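Local coordinates for uncharacterized protein YhfS (Escherichia coli, PDB 4J8L) that is of unknown function but carries pyridoxal 5'-phosphate covalently bound to a lysine and may have a cysteine synthase-like activity, at residues A[27-32]-A[49-54]; A[281-286]-A[338-343]; A[304-309]-A[316-321]. All blocks are in the same frame, centred on the assembly; numbering follows the deposited sequence. Where two conformers were deposited one is given.

Contact 1: residues A[27-32]-A[49-54]; sequences RHFPGS and PRVTQR. With ACY (acetic acid), chain D.
Arg54, on the first turns of helix 50-62, reaches along the ring of Phe29 to the backbone of His28, in a helix-to-loop contact where the chain leaves helix 11-28 in this aminotransferase-like protein. Its chain starts with CG anti to the carbonyl carbon (chi1 -71°) and runs extended from CG to NE, which lays CD over the ring and takes the guanidinium beyond it to His28 O. Arg54 CD lies over one face of Phe29, offset toward the rim and 4.0 Å from the ring centroid, a CH-pi contact; Arg54 CB presses on Phe29 CZ at 3.5 Å. The guanidinium plane is turned 39° from the ring, and any cation-pi attraction is long and weak. Arg54 NH1 donates to His28 O at 2.6 Å, with the oxygen near the guanidinium plane but the N-H...O angle bent to 132°. At the ring edge, near its plane, Val51 CG1 stands 4.2 Å from Phe29 CE1, and Phe34 meets the same ring edge-to-face. The guanidinium has two further polar partners, Glu33 through a salt bridge from NH2 and an acetate, probably from the crystallisation liquor, through NE. A leucine in place of Arg54 could still touch the ring, but it would probably leave His28 O without this donor and the Glu33 carboxylate without its cationic mate. Arg50 holds the other acetate oxygen, its chain bent at chi3 to turn the guanidinium edge toward the anion. Two arginines one helical turn apart thus bind the two oxygens of one carboxylate: Arg50 NE meets acetate O in a short, nearly straight bond of 2.5 Å, whereas that from Arg54 NE to acetate OXT is longer, 3.2 Å, and more bent.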
loop_
_atom_site.group_PDB
_atom_site.type_symbol
_atom_site.label_atom_id
_atom_site.label_comp_id
_atom_site.label_asym_id
_atom_site.label_seq_id
_atom_site.Cartn_x
_atom_site.Cartn_y
_atom_site.Cartn_z
ATOM N N ARG A 27 -2.235 -19.807 -16.930
ATOM C CA ARG A 27 -0.991 -20.368 -17.438
ATOM C C ARG A 27 -0.230 -21.170 -16.387
ATOM O O ARG A 27 0.717 -21.889 -16.710
ATOM C CB ARG A 27 -0.118 -19.257 -18.023
ATOM C CG ARG A 27 -0.548 -18.856 -19.426
ATOM C CD ARG A 27 0.393 -17.834 -20.053
ATOM N NE ARG A 27 0.216 -16.513 -19.482
ATOM C CZ ARG A 27 1.046 -15.966 -18.597
ATOM N NH1 ARG A 27 2.126 -16.631 -18.200
ATOM N NH2 ARG A 27 0.809 -14.753 -18.123
ATOM N N HIS A 28 -0.656 -21.050 -15.133
ATOM C CA HIS A 28 0.006 -21.735 -14.024
ATOM C C HIS A 28 -0.856 -22.795 -13.350
ATOM O O HIS A 28 -0.332 -23.621 -12.604
ATOM C CB HIS A 28 0.487 -20.722 -12.973
ATOM C CG HIS A 28 1.627 -19.878 -13.441
ATOM N ND1 HIS A 28 1.449 -18.713 -14.160
ATOM C CD2 HIS A 28 2.966 -20.049 -13.325
ATOM C CE1 HIS A 28 2.633 -18.200 -14.455
ATOM N NE2 HIS A 28 3.566 -18.987 -13.956
ATOM N N PHE A 29 -2.164 -22.757 -13.602
ATOM C CA PHE A 29 -3.108 -23.725 -13.037
ATOM C C PHE A 29 -3.957 -24.344 -14.143
ATOM O O PHE A 29 -4.790 -23.653 -14.718
ATOM C CB PHE A 29 -4.122 -23.038 -12.103
ATOM C CG PHE A 29 -3.578 -22.644 -10.751
ATOM C CD1 PHE A 29 -3.700 -23.497 -9.665
ATOM C CD2 PHE A 29 -2.999 -21.401 -10.563
ATOM C CE1 PHE A 29 -3.221 -23.123 -8.411
ATOM C CE2 PHE A 29 -2.516 -21.020 -9.316
ATOM C CZ PHE A 29 -2.633 -21.882 -8.238
ATOM N N PRO A 30 -3.783 -25.652 -14.429
ATOM C CA PRO A 30 -4.827 -26.345 -15.199
ATOM C C PRO A 30 -6.151 -26.122 -14.462
ATOM O O PRO A 30 -6.141 -26.065 -13.232
ATOM C CB PRO A 30 -4.402 -27.814 -15.116
ATOM C CG PRO A 30 -2.908 -27.765 -14.917
ATOM C CD PRO A 30 -2.700 -26.555 -14.015
ATOM N N GLY A 31 -7.256 -25.971 -15.185
ATOM C CA GLY A 31 -8.520 -25.599 -14.561
ATOM C C GLY A 31 -8.924 -26.461 -13.379
ATOM O O GLY A 31 -9.355 -25.948 -12.345
ATOM N N SER A 32 -8.776 -27.774 -13.517
ATOM C CA SER A 32 -9.176 -28.671 -12.438
ATOM C C SER A 32 -8.347 -28.408 -11.183
ATOM O O SER A 32 -8.846 -28.537 -10.063
ATOM C CB SER A 32 -9.066 -30.133 -12.862
ATOM O OG SER A 32 -7.718 -30.467 -13.129
ATOM N N PRO A 49 3.102 -25.433 0.694
ATOM C CA PRO A 49 2.101 -26.071 -0.173
ATOM C C PRO A 49 2.394 -25.897 -1.648
ATOM O O PRO A 49 2.945 -24.871 -2.069
ATOM C CB PRO A 49 0.805 -25.329 0.207
ATOM C CG PRO A 49 1.014 -24.976 1.642
ATOM C CD PRO A 49 2.472 -24.577 1.720
ATOM N N ARG A 50 2.056 -26.923 -2.430
ATOM C CA ARG A 50 2.233 -26.851 -3.867
ATOM C C ARG A 50 1.427 -25.690 -4.442
ATOM O O ARG A 50 1.897 -24.987 -5.333
ATOM C CB ARG A 50 1.804 -28.166 -4.526
ATOM C CG ARG A 50 2.640 -29.383 -4.123
ATOM C CD ARG A 50 2.077 -30.668 -4.738
ATOM N NE ARG A 50 0.683 -30.869 -4.335
ATOM C CZ ARG A 50 0.297 -31.493 -3.224
ATOM N NH1 ARG A 50 1.195 -32.007 -2.395
ATOM N NH2 ARG A 50 -0.993 -31.621 -2.950
ATOM N N VAL A 51 0.209 -25.486 -3.935
ATOM C CA VAL A 51 -0.620 -24.400 -4.443
ATOM C C VAL A 51 -0.036 -23.030 -4.086
ATOM O O VAL A 51 -0.102 -22.083 -4.872
ATOM C CB VAL A 51 -2.076 -24.530 -3.948
ATOM C CG1 VAL A 51 -2.858 -23.251 -4.247
ATOM C CG2 VAL A 51 -2.730 -25.737 -4.588
ATOM N N THR A 52 0.588 -22.934 -2.916
ATOM C CA THR A 52 1.223 -21.679 -2.520
ATOM C C THR A 52 2.374 -21.327 -3.467
ATOM O O THR A 52 2.504 -20.173 -3.883
ATOM C CB THR A 52 1.667 -21.725 -1.051
ATOM O OG1 THR A 52 0.505 -21.955 -0.238
ATOM C CG2 THR A 52 2.320 -20.390 -0.625
ATOM N N GLN A 53 3.184 -22.323 -3.824
ATOM C CA GLN A 53 4.237 -22.094 -4.805
ATOM C C GLN A 53 3.634 -21.558 -6.098
ATOM O O GLN A 53 4.102 -20.554 -6.632
ATOM C CB GLN A 53 5.038 -23.362 -5.100
ATOM C CG GLN A 53 6.143 -23.111 -6.126
ATOM C CD GLN A 53 6.833 -24.371 -6.614
ATOM O OE1 GLN A 53 6.203 -25.407 -6.837
ATOM N NE2 GLN A 53 8.146 -24.284 -6.793
ATOM N N ARG A 54 2.584 -22.219 -6.586
ATOM C CA ARG A 54 1.964 -21.811 -7.846
ATOM C C ARG A 54 1.480 -20.364 -7.777
ATOM O O ARG A 54 1.664 -19.594 -8.718
ATOM C CB ARG A 54 0.782 -22.715 -8.203
ATOM C CG ARG A 54 1.148 -24.107 -8.617
ATOM C CD ARG A 54 -0.096 -24.874 -9.066
ATOM N NE ARG A 54 0.193 -26.267 -9.380
ATOM C CZ ARG A 54 0.400 -26.727 -10.608
ATOM N NH1 ARG A 54 0.345 -25.901 -11.642
ATOM N NH2 ARG A 54 0.653 -28.013 -10.802
HETATM C C ACY D . -0.669 -29.344 -6.951
HETATM O O ACY D . -1.053 -30.120 -6.046
HETATM O OXT ACY D . -1.049 -28.155 -7.065
HETATM C CH3 ACY D . 0.308 -29.868 -7.960
#

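Contact 2: residues A[281-286]-A[338-343]; sequences LIVEFH and IRINPN
The Phe285 ring meets Ile338 at its edge, near the ring plane, with Phe285 CZ 4.1 Å from Ile338 CD1; the faces of the ring take no part in this contact. The other flat groups that count are the peptides of two antiparallel strands, joined by two pairs of backbone hydrogen bonds. Leu281 faces Ile340 and Val283 faces Ile338 as hydrogen-bonded pairs, with Ile340 N 2.9 Å from Leu281 O and Val283 N 3.0 Å from Ile338 O. Between them Ile282 and Arg339 form a non-hydrogen-bonded pair, where Leu281 O receives a CA-H...O contact from Arg339 CA at 3.3 Å. Leu281, Val283, Ile338 and Ile340 share one face of the sheet. On it Val283 CG2 meets Ile340 CD1 at 4.0 Å, a diagonal contact between neighbouring pairs, while Val283 CB lies 4.1 Å from Ile338 CG1. Ile338 places CG1 between its backbone N and carbonyl carbon (chi1 63°), the crowded position, and from there CD1 extends to the Phe285 ring. Helix 229-261 packs on Leu281, and Phe319 covers Ile338 and Ile340, so this face is an apolar interior. Ile282 and Arg339 project from the other face; Arg339 bends at chi3 (-69°), its end leading away from Ile282, and its NE and NH1 donate to the backbone oxygens of Arg321 and Ala276. At the end of the strand, Asn341 OD1 accepts from Asn343 N at 3.1 Å, closing an Asx turn. Strands 279-285 and 337-341 are the central pair of a four-stranded antiparallel sheet, with one face packed on helices, an alpha/beta arrangement in keeping with the small C-terminal domain of the PLP-dependent aminotransferase superfamily.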
loop_
_atom_site.group_PDB
_atom_site.type_symbol
_atom_site.label_atom_id
_atom_site.label_comp_id
_atom_site.label_asym_id
_atom_site.label_seq_id
_atom_site.Cartn_x
_atom_site.Cartn_y
_atom_site.Cartn_z
ATOM N N LEU A 281 -9.836 11.579 0.453
ATOM C CA LEU A 281 -10.188 12.990 0.535
ATOM C C LEU A 281 -9.847 13.586 1.894
ATOM O O LEU A 281 -10.042 12.952 2.934
ATOM C CB LEU A 281 -11.684 13.209 0.282
ATOM C CG LEU A 281 -12.013 13.579 -1.161
ATOM C CD1 LEU A 281 -12.148 12.316 -1.986
ATOM C CD2 LEU A 281 -13.252 14.450 -1.253
ATOM N N ILE A 282 -9.331 14.806 1.885
ATOM C CA ILE A 282 -9.186 15.566 3.117
ATOM C C ILE A 282 -10.164 16.720 3.080
ATOM O O ILE A 282 -10.104 17.576 2.197
ATOM C CB ILE A 282 -7.769 16.098 3.297
ATOM C CG1 ILE A 282 -6.810 14.927 3.491
ATOM C CG2 ILE A 282 -7.703 17.040 4.492
ATOM C CD1 ILE A 282 -5.411 15.246 3.122
ATOM N N VAL A 283 -11.075 16.732 4.042
ATOM C CA VAL A 283 -12.150 17.715 4.062
ATOM C C VAL A 283 -12.025 18.605 5.285
ATOM O O VAL A 283 -11.996 18.114 6.410
ATOM C CB VAL A 283 -13.510 17.026 4.080
ATOM C CG1 VAL A 283 -14.622 18.049 4.088
ATOM C CG2 VAL A 283 -13.650 16.106 2.855
ATOM N N GLU A 284 -11.941 19.913 5.050
ATOM C CA GLU A 284 -11.785 20.893 6.120
ATOM C C GLU A 284 -13.044 21.737 6.219
ATOM O O GLU A 284 -13.578 22.185 5.207
ATOM C CB GLU A 284 -10.575 21.792 5.845
ATOM C CG GLU A 284 -10.283 22.833 6.934
ATOM C CD GLU A 284 -9.392 23.954 6.439
ATOM O OE1 GLU A 284 -9.395 24.227 5.218
ATOM O OE2 GLU A 284 -8.698 24.578 7.272
ATOM N N PHE A 285 -13.509 21.950 7.447
ATOM C CA PHE A 285 -14.698 22.754 7.702
ATOM C C PHE A 285 -14.333 24.173 8.123
ATOM O O PHE A 285 -13.229 24.428 8.607
ATOM C CB PHE A 285 -15.552 22.081 8.778
ATOM C CG PHE A 285 -15.887 20.653 8.454
ATOM C CD1 PHE A 285 -16.841 20.354 7.491
ATOM C CD2 PHE A 285 -15.224 19.613 9.085
ATOM C CE1 PHE A 285 -17.134 19.022 7.160
ATOM C CE2 PHE A 285 -15.514 18.290 8.768
ATOM C CZ PHE A 285 -16.471 17.996 7.807
ATOM N N HIS A 286 -15.269 25.101 7.940
ATOM C CA HIS A 286 -15.062 26.491 8.352
ATOM C C HIS A 286 -14.971 26.608 9.866
ATOM O O HIS A 286 -14.216 27.424 10.401
ATOM C CB HIS A 286 -16.209 27.370 7.860
ATOM C CG HIS A 286 -16.170 27.665 6.394
ATOM N ND1 HIS A 286 -15.272 28.551 5.837
ATOM C CD2 HIS A 286 -16.935 27.212 5.371
ATOM C CE1 HIS A 286 -15.477 28.621 4.533
ATOM N NE2 HIS A 286 -16.482 27.821 4.225
ATOM N N ILE A 338 -10.991 16.277 8.394
ATOM C CA ILE A 338 -11.115 14.833 8.519
ATOM C C ILE A 338 -10.620 14.155 7.244
ATOM O O ILE A 338 -10.485 14.806 6.206
ATOM C CB ILE A 338 -12.578 14.419 8.762
ATOM C CG1 ILE A 338 -13.454 14.811 7.568
ATOM C CG2 ILE A 338 -13.094 15.072 10.054
ATOM C CD1 ILE A 338 -14.853 14.190 7.598
ATOM N N ARG A 339 -10.347 12.855 7.336
ATOM C CA ARG A 339 -10.079 12.038 6.153
ATOM C C ARG A 339 -11.315 11.226 5.788
ATOM O O ARG A 339 -12.003 10.711 6.666
ATOM C CB ARG A 339 -8.918 11.069 6.397
ATOM C CG ARG A 339 -7.537 11.711 6.314
ATOM C CD ARG A 339 -6.430 10.677 6.526
ATOM N NE ARG A 339 -6.395 10.184 7.903
ATOM C CZ ARG A 339 -5.515 9.304 8.368
ATOM N NH1 ARG A 339 -4.576 8.802 7.567
ATOM N NH2 ARG A 339 -5.569 8.918 9.636
ATOM N N ILE A 340 -11.583 11.110 4.491
ATOM C CA ILE A 340 -12.652 10.233 4.013
ATOM C C ILE A 340 -12.128 9.277 2.953
ATOM O O ILE A 340 -11.602 9.716 1.929
ATOM C CB ILE A 340 -13.825 11.019 3.404
ATOM C CG1 ILE A 340 -14.455 11.942 4.442
ATOM C CG2 ILE A 340 -14.916 10.050 2.906
ATOM C CD1 ILE A 340 -15.586 12.775 3.880
ATOM N N ASN A 341 -12.258 7.978 3.218
ATOM C CA ASN A 341 -11.958 6.956 2.216
ATOM C C ASN A 341 -13.293 6.343 1.826
ATOM O O ASN A 341 -13.905 5.624 2.621
ATOM C CB ASN A 341 -11.026 5.900 2.800
ATOM C CG ASN A 341 -10.531 4.905 1.753
ATOM O OD1 ASN A 341 -11.224 4.614 0.780
ATOM N ND2 ASN A 341 -9.327 4.378 1.960
ATOM N N PRO A 342 -13.765 6.645 0.611
ATOM C CA PRO A 342 -15.100 6.178 0.208
ATOM C C PRO A 342 -15.270 4.657 0.216
ATOM O O PRO A 342 -16.408 4.194 0.236
ATOM C CB PRO A 342 -15.228 6.698 -1.226
ATOM C CG PRO A 342 -14.325 7.902 -1.267
ATOM C CD PRO A 342 -13.147 7.494 -0.425
ATOM N N ASN A 343 -14.178 3.897 0.176
ATOM C CA ASN A 343 -14.298 2.452 0.081
ATOM C C ASN A 343 -15.238 2.074 -1.066
ATOM O O ASN A 343 -15.038 2.544 -2.178
ATOM C CB ASN A 343 -14.697 1.826 1.423
ATOM C CG ASN A 343 -13.565 1.892 2.447
ATOM O OD1 ASN A 343 -12.398 1.718 2.098
ATOM N ND2 ASN A 343 -13.905 2.143 3.708
#

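Contact 3: residues A[304-309]-A[316-321]; sequences PYPVGA and PPLFYR
Pro306 sits over one face of the Tyr320 ring, the tight part of this loop-to-strand contact. Pro306 CD is 3.7 Å from the ring centroid, a CH-pi contact, and 3.3 Å from Tyr320 CZ, offset toward the rim, the two side chains crossing at about a right angle. Tyr320 has CG anti to the backbone N (chi1 -160°), and this swings the ring out to the proline. On the opposite face lies Arg321 CG, about centrally, sandwiching the ring between an aliphatic chain and a pyrrolidine; the Arg321 guanidinium also turns a face toward Tyr320 CZ. Pro304 O comes to the ring edge, near its plane, 3.3 Å from Tyr320 CD1. Beside the ring, Leu318 CD1 comes against the backbone of the loop, 3.6 Å from Tyr305 C, while Leu318 CD2 is 4.3 Å from Pro306 CB.

The other side is looser and faces solvent. Tyr305 gives the contact its backbone and CB, Tyr305 CB being 3.9 Å from Tyr320 CE1, as its side chain sets off away from the strand and its ring adds no contact. Near Pro304 the two backbones are joined through a water whose O lies 2.7 Å from Pro304 O and 3.0 Å from Phe319 O, within hydrogen-bonding distance of both.

Glu314 anchors the loop beyond Pro306, accepting from the backbone N of Val307 and Gly308. Strand 318-320 is an outer strand of the antiparallel sheet, hydrogen-bonded to strand 337-341 on one side; there Tyr320 leans on Arg339, while Phe319 packs between helices 290-299 and 347-360.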
loop_
_atom_site.group_PDB
_atom_site.type_symbol
_atom_site.label_atom_id
_atom_site.label_comp_id
_atom_site.label_asym_id
_atom_site.label_seq_id
_atom_site.Cartn_x
_atom_site.Cartn_y
_atom_site.Cartn_z
ATOM N N PRO A 304 -15.857 4.114 11.662
ATOM C CA PRO A 304 -15.198 5.078 12.551
ATOM C C PRO A 304 -13.698 4.838 12.752
ATOM O O PRO A 304 -13.015 5.696 13.301
ATOM C CB PRO A 304 -15.946 4.881 13.877
ATOM C CG PRO A 304 -16.311 3.439 13.860
ATOM C CD PRO A 304 -16.642 3.116 12.413
ATOM N N TYR A 305 -13.201 3.683 12.323
ATOM C CA TYR A 305 -11.771 3.392 12.383
ATOM C C TYR A 305 -11.496 2.331 11.338
ATOM O O TYR A 305 -12.416 1.640 10.901
ATOM C CB TYR A 305 -11.342 2.900 13.774
ATOM C CG TYR A 305 -12.309 1.930 14.408
ATOM C CD1 TYR A 305 -12.309 0.581 14.058
ATOM C CD2 TYR A 305 -13.227 2.362 15.353
ATOM C CE1 TYR A 305 -13.210 -0.305 14.637
ATOM C CE2 TYR A 305 -14.130 1.484 15.931
ATOM C CZ TYR A 305 -14.119 0.158 15.571
ATOM O OH TYR A 305 -15.024 -0.710 16.159
ATOM N N PRO A 306 -10.230 2.201 10.922
ATOM C CA PRO A 306 -9.919 1.229 9.872
ATOM C C PRO A 306 -9.644 -0.169 10.402
ATOM O O PRO A 306 -9.480 -0.383 11.612
ATOM C CB PRO A 306 -8.639 1.802 9.257
ATOM C CG PRO A 306 -7.954 2.472 10.425
ATOM C CD PRO A 306 -9.092 3.091 11.213
ATOM N N VAL A 307 -9.594 -1.122 9.473
ATOM C CA VAL A 307 -9.212 -2.486 9.787
ATOM C C VAL A 307 -7.915 -2.814 9.053
ATOM O O VAL A 307 -6.883 -3.068 9.674
ATOM C CB VAL A 307 -10.324 -3.484 9.380
ATOM C CG1 VAL A 307 -9.963 -4.905 9.812
ATOM C CG2 VAL A 307 -11.665 -3.041 10.007
ATOM N N GLY A 308 -7.981 -2.799 7.727
ATOM C CA GLY A 308 -6.831 -3.111 6.889
ATOM C C GLY A 308 -5.774 -2.010 6.799
ATOM O O GLY A 308 -4.619 -2.249 7.145
ATOM N N ALA A 309 -6.124 -0.827 6.296
ATOM C CA ALA A 309 -7.439 -0.506 5.748
ATOM C C ALA A 309 -7.637 -1.110 4.362
ATOM O O ALA A 309 -6.806 -1.882 3.900
ATOM C CB ALA A 309 -7.612 1.004 5.687
ATOM N N PRO A 316 -18.588 0.238 3.792
ATOM C CA PRO A 316 -19.065 1.624 3.910
ATOM C C PRO A 316 -17.869 2.586 3.932
ATOM O O PRO A 316 -16.739 2.159 4.171
ATOM C CB PRO A 316 -19.782 1.639 5.272
ATOM C CG PRO A 316 -20.067 0.207 5.595
ATOM C CD PRO A 316 -18.892 -0.537 5.012
ATOM N N PRO A 317 -18.115 3.875 3.685
ATOM C CA PRO A 317 -16.989 4.815 3.648
ATOM C C PRO A 317 -16.407 5.013 5.040
ATOM O O PRO A 317 -17.148 4.983 6.030
ATOM C CB PRO A 317 -17.649 6.114 3.164
ATOM C CG PRO A 317 -19.063 6.017 3.678
ATOM C CD PRO A 317 -19.417 4.550 3.532
ATOM N N LEU A 318 -15.092 5.226 5.109
ATOM C CA LEU A 318 -14.426 5.541 6.366
ATOM C C LEU A 318 -14.363 7.060 6.522
ATOM O O LEU A 318 -13.856 7.739 5.635
ATOM C CB LEU A 318 -13.009 4.974 6.357
ATOM C CG LEU A 318 -12.026 5.363 7.469
ATOM C CD1 LEU A 318 -12.400 4.710 8.793
ATOM C CD2 LEU A 318 -10.623 4.950 7.038
ATOM N N PHE A 319 -14.900 7.569 7.631
ATOM C CA PHE A 319 -14.749 8.982 8.037
ATOM C C PHE A 319 -13.874 8.926 9.286
ATOM O O PHE A 319 -14.296 8.355 10.298
ATOM C CB PHE A 319 -16.096 9.597 8.429
ATOM C CG PHE A 319 -16.984 10.015 7.270
ATOM C CD1 PHE A 319 -17.227 9.168 6.192
ATOM C CD2 PHE A 319 -17.643 11.240 7.314
ATOM C CE1 PHE A 319 -18.084 9.563 5.162
ATOM C CE2 PHE A 319 -18.491 11.648 6.297
ATOM C CZ PHE A 319 -18.721 10.805 5.216
ATOM N N TYR A 320 -12.665 9.498 9.222
ATOM C CA TYR A 320 -11.630 9.222 10.214
ATOM C C TYR A 320 -10.853 10.486 10.560
ATOM O O TYR A 320 -10.847 11.450 9.797
ATOM C CB TYR A 320 -10.652 8.173 9.653
ATOM C CG TYR A 320 -9.816 7.429 10.676
ATOM C CD1 TYR A 320 -10.368 7.006 11.884
ATOM C CD2 TYR A 320 -8.484 7.127 10.425
ATOM C CE1 TYR A 320 -9.606 6.316 12.822
ATOM C CE2 TYR A 320 -7.712 6.442 11.354
ATOM C CZ TYR A 320 -8.280 6.037 12.551
ATOM O OH TYR A 320 -7.528 5.343 13.477
ATOM N N ARG A 321 -10.189 10.463 11.709
ATOM C CA ARG A 321 -9.277 11.535 12.077
ATOM C C ARG A 321 -8.088 11.638 11.112
ATOM O O ARG A 321 -7.844 10.748 10.303
ATOM C CB ARG A 321 -8.771 11.320 13.511
ATOM C CG ARG A 321 -8.053 9.989 13.718
ATOM C CD ARG A 321 -7.764 9.729 15.198
ATOM N NE ARG A 321 -6.728 8.714 15.387
ATOM C CZ ARG A 321 -6.957 7.454 15.751
ATOM N NH1 ARG A 321 -8.196 7.031 15.974
ATOM N NH2 ARG A 321 -5.941 6.613 15.896
HETATM O O HOH W 1 -13.903 8.279 13.278
#

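Contact 2 is the buried one, a backbone-bonded strand pair with an apolar face; contacts 1 and 3 are only partly buried. Contacts 2 and 3 share one sheet: strand 318-320 borders strand 337-341, with Asn341 O 2.8 Å from Leu318 N as a probable hydrogen bond, and their centres are about 11 Å apart. Contact 3 thus adds a loop with two prolines to the sheet's outer strand through ring packing and a water. Contact 1 stands apart, its centre about 42 Å from that of contact 2 on the opposite side of the chain's centre, where a helix meets a loop through an arginine N-H on a carbonyl and CH-pi packing on an aromatic face.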